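Local coordinates for beta-cardiotoxin OH-27 (Ophiophagus hannah, PDB 3PLC), which probably acts as a cardiotoxin in king cobra venom and is built as a small all-beta protein of the three-finger fold, at residues D42-S47 and V53-T58; T13-G18 and R38-I43. One frame throughout, in Å; residues are numbered along the deposited sequence.

Contact 1 (D42-S47 and V53-T58); sequences DICPKS and VLCCDT
Cys44 and Cys55 are joined by a disulfide that closes the third finger of this three-finger toxin at its base, and Val53 fills the hollow beside it. The sulfurs, Cys44 SG and Cys55 SG, are 2.0 Å apart. On the Cys44 side the sulfur stands anti to the backbone N (chi1 176°), which carries it out of the loop towards the strand; Cys55 sends its own sulfur back from the strand 53-56, and the bridge takes a right-handed twist with chi3 74°.

The valine is the main bump of the interface. The carbonyl oxygen of Pro45 lies over one face of its forked end, with Pro45 O 3.4 Å from both Val53 CG1 and Val53 CG2 and hardly farther from Val53 CB. The hollow that receives this fork has walls of different kinds. On the CG1 side are the bridge, with Cys44 SG 4.0 Å from Val53 CG1, and the proline ring, which crosses the valine at about a right angle and brings Pro45 CD to 4.1 Å from Val53 CG1. CG2 is met instead by backbone, Lys46 O lying 3.7 Å from Val53 CG2. Ser47 closes the far end, its OG 3.7 Å from Val53 CB.

No hydrogen bond crosses between the segments; one covalent bond and van der Waals contacts hold them together. Beyond the interface, Val53 and Pro45 also touch Met25 of the central strand 21-25, which pairs with 53-56 through backbone bonds of Leu54 and Cys56. At the start of the loop, Asp42 folds back on its own chain, where Asp42 OD2 accepts a hydrogen bond of 2.6 Å from Ile43 N, bent to 141° at the hydrogen.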
loop_
_atom_site.group_PDB
_atom_site.type_symbol
_atom_site.label_atom_id
_atom_site.label_comp_id
_atom_site.label_asym_id
_atom_site.label_seq_id
_atom_site.Cartn_x
_atom_site.Cartn_y
_atom_site.Cartn_z
ATOM N N ASP A 42 -8.315 -1.436 -1.023
ATOM C CA ASP A 42 -9.385 -1.692 -2.005
ATOM C C ASP A 42 -9.574 -0.532 -2.975
ATOM O O ASP A 42 -9.624 -0.735 -4.195
ATOM C CB ASP A 42 -10.727 -2.061 -1.319
ATOM C CG ASP A 42 -11.102 -1.125 -0.143
ATOM O OD1 ASP A 42 -11.974 -1.526 0.673
ATOM O OD2 ASP A 42 -10.555 0.002 -0.042
ATOM N N ILE A 43 -9.714 0.671 -2.425
ATOM C CA ILE A 43 -9.801 1.895 -3.213
ATOM C C ILE A 43 -8.641 2.833 -2.838
ATOM O O ILE A 43 -8.204 2.872 -1.689
ATOM C CB ILE A 43 -11.181 2.586 -3.044
ATOM C CG1 ILE A 43 -12.299 1.623 -3.471
ATOM C CG2 ILE A 43 -11.248 3.880 -3.865
ATOM C CD1 ILE A 43 -13.439 1.542 -2.494
ATOM N N CYS A 44 -8.126 3.555 -3.826
ATOM C CA CYS A 44 -6.978 4.423 -3.633
ATOM C C CYS A 44 -7.395 5.736 -2.957
ATOM O O CYS A 44 -8.071 6.569 -3.563
ATOM C CB CYS A 44 -6.265 4.670 -4.969
ATOM S SG CYS A 44 -4.864 5.831 -4.887
ATOM N N PRO A 45 -7.005 5.920 -1.687
ATOM C CA PRO A 45 -7.411 7.133 -0.971
ATOM C C PRO A 45 -6.842 8.396 -1.603
ATOM O O PRO A 45 -5.725 8.394 -2.104
ATOM C CB PRO A 45 -6.832 6.922 0.428
ATOM C CG PRO A 45 -6.664 5.424 0.537
ATOM C CD PRO A 45 -6.226 5.015 -0.829
ATOM N N LYS A 46 -7.633 9.458 -1.595
ATOM C CA LYS A 46 -7.221 10.746 -2.138
ATOM C C LYS A 46 -5.974 11.251 -1.407
ATOM O O LYS A 46 -5.867 11.128 -0.190
ATOM C CB LYS A 46 -8.380 11.748 -2.000
ATOM C CG LYS A 46 -8.220 13.054 -2.784
ATOM C CD LYS A 46 -9.570 13.625 -3.258
ATOM C CE LYS A 46 -9.989 13.064 -4.632
ATOM N NZ LYS A 46 -10.350 11.608 -4.620
ATOM N N SER A 47 -5.025 11.794 -2.162
ATOM C CA SER A 47 -3.871 12.487 -1.587
ATOM C C SER A 47 -4.309 13.802 -0.933
ATOM O O SER A 47 -5.392 14.319 -1.227
ATOM C CB SER A 47 -2.826 12.755 -2.667
ATOM O OG SER A 47 -2.552 11.565 -3.384
ATOM N N VAL A 53 -0.264 9.838 -1.221
ATOM C CA VAL A 53 -0.706 8.471 -1.516
ATOM C C VAL A 53 -0.149 7.964 -2.841
ATOM O O VAL A 53 -0.474 8.514 -3.894
ATOM C CB VAL A 53 -2.256 8.378 -1.569
ATOM C CG1 VAL A 53 -2.694 6.925 -1.713
ATOM C CG2 VAL A 53 -2.901 8.996 -0.326
ATOM N N LEU A 54 0.692 6.933 -2.787
ATOM C CA LEU A 54 1.021 6.145 -3.972
ATOM C C LEU A 54 0.208 4.861 -3.967
ATOM O O LEU A 54 0.145 4.172 -2.942
ATOM C CB LEU A 54 2.526 5.840 -4.050
ATOM C CG LEU A 54 3.059 5.008 -5.249
ATOM C CD1 LEU A 54 4.249 5.681 -5.950
ATOM C CD2 LEU A 54 3.440 3.577 -4.823
ATOM N N CYS A 55 -0.440 4.561 -5.095
ATOM C CA CYS A 55 -1.284 3.360 -5.232
ATOM C C CYS A 55 -0.932 2.695 -6.519
ATOM O O CYS A 55 -0.834 3.360 -7.556
ATOM C CB CYS A 55 -2.792 3.664 -5.272
ATOM S SG CYS A 55 -3.344 4.765 -4.037
ATOM N N CYS A 56 -0.777 1.374 -6.437
ATOM C CA CYS A 56 -0.364 0.563 -7.555
ATOM C C CYS A 56 -1.110 -0.748 -7.443
ATOM O O CYS A 56 -1.695 -1.026 -6.401
ATOM C CB CYS A 56 1.147 0.390 -7.520
ATOM S SG CYS A 56 1.857 -0.132 -5.930
ATOM N N ASP A 57 -1.116 -1.548 -8.500
ATOM C CA ASP A 57 -1.968 -2.733 -8.545
ATOM C C ASP A 57 -1.269 -4.074 -8.851
ATOM O O ASP A 57 -1.891 -5.004 -9.383
ATOM C CB ASP A 57 -3.139 -2.493 -9.518
ATOM C CG ASP A 57 -2.685 -2.262 -10.946
ATOM O OD1 ASP A 57 -1.635 -2.802 -11.337
ATOM O OD2 ASP A 57 -3.396 -1.550 -11.688
ATOM N N THR A 58 0.010 -4.181 -8.499
ATOM C CA THR A 58 0.786 -5.418 -8.711
ATOM C C THR A 58 1.582 -5.742 -7.451
ATOM O O THR A 58 1.912 -4.839 -6.680
ATOM C CB THR A 58 1.786 -5.274 -9.883
ATOM O OG1 THR A 58 2.730 -4.233 -9.574
ATOM C CG2 THR A 58 1.074 -4.961 -11.218
#

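Contact 2 (T13-G18 and R38-I43)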
loop_
_atom_site.group_PDB
_atom_site.type_symbol
_atom_site.label_atom_id
_atom_site.label_comp_id
_atom_site.label_asym_id
_atom_site.label_seq_id
_atom_site.Cartn_x
_atom_site.Cartn_y
_atom_site.Cartn_z
ATOM N N THR A 13 2.529 -8.835 3.487
ATOM C CA THR A 13 1.454 -9.785 3.797
ATOM C C THR A 13 0.704 -10.061 2.509
ATOM O O THR A 13 0.814 -9.293 1.518
ATOM C CB THR A 13 0.362 -9.249 4.780
ATOM O OG1 THR A 13 0.573 -7.861 5.050
ATOM C CG2 THR A 13 0.317 -10.044 6.101
ATOM N N THR A 14 -0.052 -11.160 2.534
ATOM C CA THR A 14 -1.112 -11.392 1.565
ATOM C C THR A 14 -2.362 -10.665 2.061
ATOM O O THR A 14 -2.662 -10.648 3.262
ATOM C CB THR A 14 -1.385 -12.879 1.379
ATOM O OG1 THR A 14 -0.158 -13.601 1.530
ATOM C CG2 THR A 14 -1.947 -13.134 0.004
ATOM N N CYS A 15 -3.068 -10.042 1.127
ATOM C CA CYS A 15 -4.205 -9.195 1.450
ATOM C C CYS A 15 -5.484 -10.002 1.662
ATOM O O CYS A 15 -5.607 -11.114 1.137
ATOM C CB CYS A 15 -4.426 -8.203 0.320
ATOM S SG CYS A 15 -2.917 -7.437 -0.241
ATOM N N PRO A 16 -6.426 -9.451 2.454
ATOM C CA PRO A 16 -7.803 -9.939 2.436
ATOM C C PRO A 16 -8.329 -9.946 1.009
ATOM O O PRO A 16 -8.063 -9.009 0.249
ATOM C CB PRO A 16 -8.573 -8.876 3.252
ATOM C CG PRO A 16 -7.587 -8.190 4.061
ATOM C CD PRO A 16 -6.185 -8.556 3.599
ATOM N N ILE A 17 -9.058 -10.994 0.649
ATOM C CA ILE A 17 -9.757 -11.013 -0.626
ATOM C C ILE A 17 -10.532 -9.702 -0.701
ATOM O O ILE A 17 -11.165 -9.267 0.280
ATOM C CB ILE A 17 -10.751 -12.211 -0.760
ATOM C CG1 ILE A 17 -10.109 -13.511 -0.263
ATOM C CG2 ILE A 17 -11.296 -12.326 -2.196
ATOM C CD1 ILE A 17 -10.785 -14.786 -0.741
ATOM N N GLY A 18 -10.475 -9.070 -1.860
ATOM C CA GLY A 18 -11.138 -7.802 -2.041
ATOM C C GLY A 18 -10.193 -6.628 -1.978
ATOM O O GLY A 18 -10.566 -5.533 -2.383
ATOM N N ARG A 38 2.638 1.446 4.632
ATOM C CA ARG A 38 2.402 0.630 3.446
ATOM C C ARG A 38 1.442 -0.458 3.849
ATOM O O ARG A 38 1.400 -0.830 4.997
ATOM C CB ARG A 38 3.726 -0.005 3.028
ATOM C CG ARG A 38 4.834 0.948 2.574
ATOM C CD ARG A 38 6.028 0.073 2.171
ATOM N NE ARG A 38 7.115 0.793 1.532
ATOM C CZ ARG A 38 8.397 0.755 1.924
ATOM N NH1 ARG A 38 8.763 0.013 2.969
ATOM N NH2 ARG A 38 9.328 1.441 1.259
ATOM N N GLY A 39 0.630 -0.934 2.922
ATOM C CA GLY A 39 -0.244 -2.076 3.166
ATOM C C GLY A 39 -1.224 -2.318 2.035
ATOM O O GLY A 39 -1.107 -1.712 0.955
ATOM N N CYS A 40 -2.186 -3.212 2.271
ATOM C CA CYS A 40 -3.171 -3.602 1.259
ATOM C C CYS A 40 -4.299 -2.611 1.252
ATOM O O CYS A 40 -4.564 -1.960 2.266
ATOM C CB CYS A 40 -3.717 -5.017 1.529
ATOM S SG CYS A 40 -2.433 -6.195 1.275
ATOM N N ILE A 41 -4.997 -2.503 0.130
ATOM C CA ILE A 41 -6.105 -1.565 0.010
ATOM C C ILE A 41 -7.101 -1.977 -1.084
ATOM O O ILE A 41 -6.776 -2.766 -1.948
ATOM C CB ILE A 41 -5.576 -0.138 -0.251
ATOM C CG1 ILE A 41 -5.985 0.823 0.869
ATOM C CG2 ILE A 41 -6.010 0.361 -1.611
ATOM C CD1 ILE A 41 -7.331 0.533 1.489
ATOM N N ASP A 42 -8.315 -1.436 -1.023
ATOM C CA ASP A 42 -9.385 -1.692 -2.005
ATOM C C ASP A 42 -9.574 -0.532 -2.975
ATOM O O ASP A 42 -9.624 -0.735 -4.195
ATOM C CB ASP A 42 -10.727 -2.061 -1.319
ATOM C CG ASP A 42 -11.102 -1.125 -0.143
ATOM O OD1 ASP A 42 -11.974 -1.526 0.673
ATOM O OD2 ASP A 42 -10.555 0.002 -0.042
ATOM N N ILE A 43 -9.714 0.671 -2.425
ATOM C CA ILE A 43 -9.801 1.895 -3.213
ATOM C C ILE A 43 -8.641 2.833 -2.838
ATOM O O ILE A 43 -8.204 2.872 -1.689
ATOM C CB ILE A 43 -11.181 2.586 -3.044
ATOM C CG1 ILE A 43 -12.299 1.623 -3.471
ATOM C CG2 ILE A 43 -11.248 3.880 -3.865
ATOM C CD1 ILE A 43 -13.439 1.542 -2.494
#
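Cys15 and Cys40 use the same kind of first torsion, chi1 -45° and -68°, each placing its sulfur beside the backbone N and anti to the carbonyl carbon. With each CB directed at the other segment, these torsions bring the sulfurs into bonding distance, Cys15 SG to Cys40 SG at 2.0 Å, and chi3 of -60° gives the bridge a left-handed twist that leaves Cys15 CB 3.5 Å from Cys40 CB.

Little else touches. Although the touching parts run in nearly the same direction, they form no backbone hydrogen bonds with each other, and the CA atoms of Thr13 and Gly39 are already 7.9 Å apart. Towards the other end the chain swings back at Gly18, whose phi is positive, and Gly18 O rests 3.6 Å from Asp42 CB, a van der Waals contact of the carbonyl oxygen with the aspartate's methylene. The disulfide thus does nearly all the holding, as expected of the cysteine-rich core from which the fingers of this fold extend.

Both cysteines also pack on Cys3 of strand 2-4, and Gln19 lies against Cys40. Strand 12-14 pairs with 2-4 through Thr13 and Cys3, while 37-41 pairs with 21-25 through Gly39 with Val23 and Ile41 with Lys21. The bridge consequently ties the two-stranded sheet of the first finger to an outer strand of the three-stranded sheet.

How the contacts relate
The centres of contacts 1 and 2 are about 10 Å apart, and the chain passes directly from one to the other: strand 37-41 carries Cys40 of contact 2, and the loop that follows carries Cys44 of contact 1. Asp42 and Ile43 belong to both. The two disulfides act on different parts of the architecture. Unlike contact 2, which spans two sheets, contact 1 ties the loop that follows 37-41 back to strand 53-56, the two outer strands belonging to one sheet with 21-25 between them. Each centre lies about 7 Å from that of the chain. Together with Cys3-Cys22 and Cys56-Cys61, the bridges make up the four disulfides of the toxin.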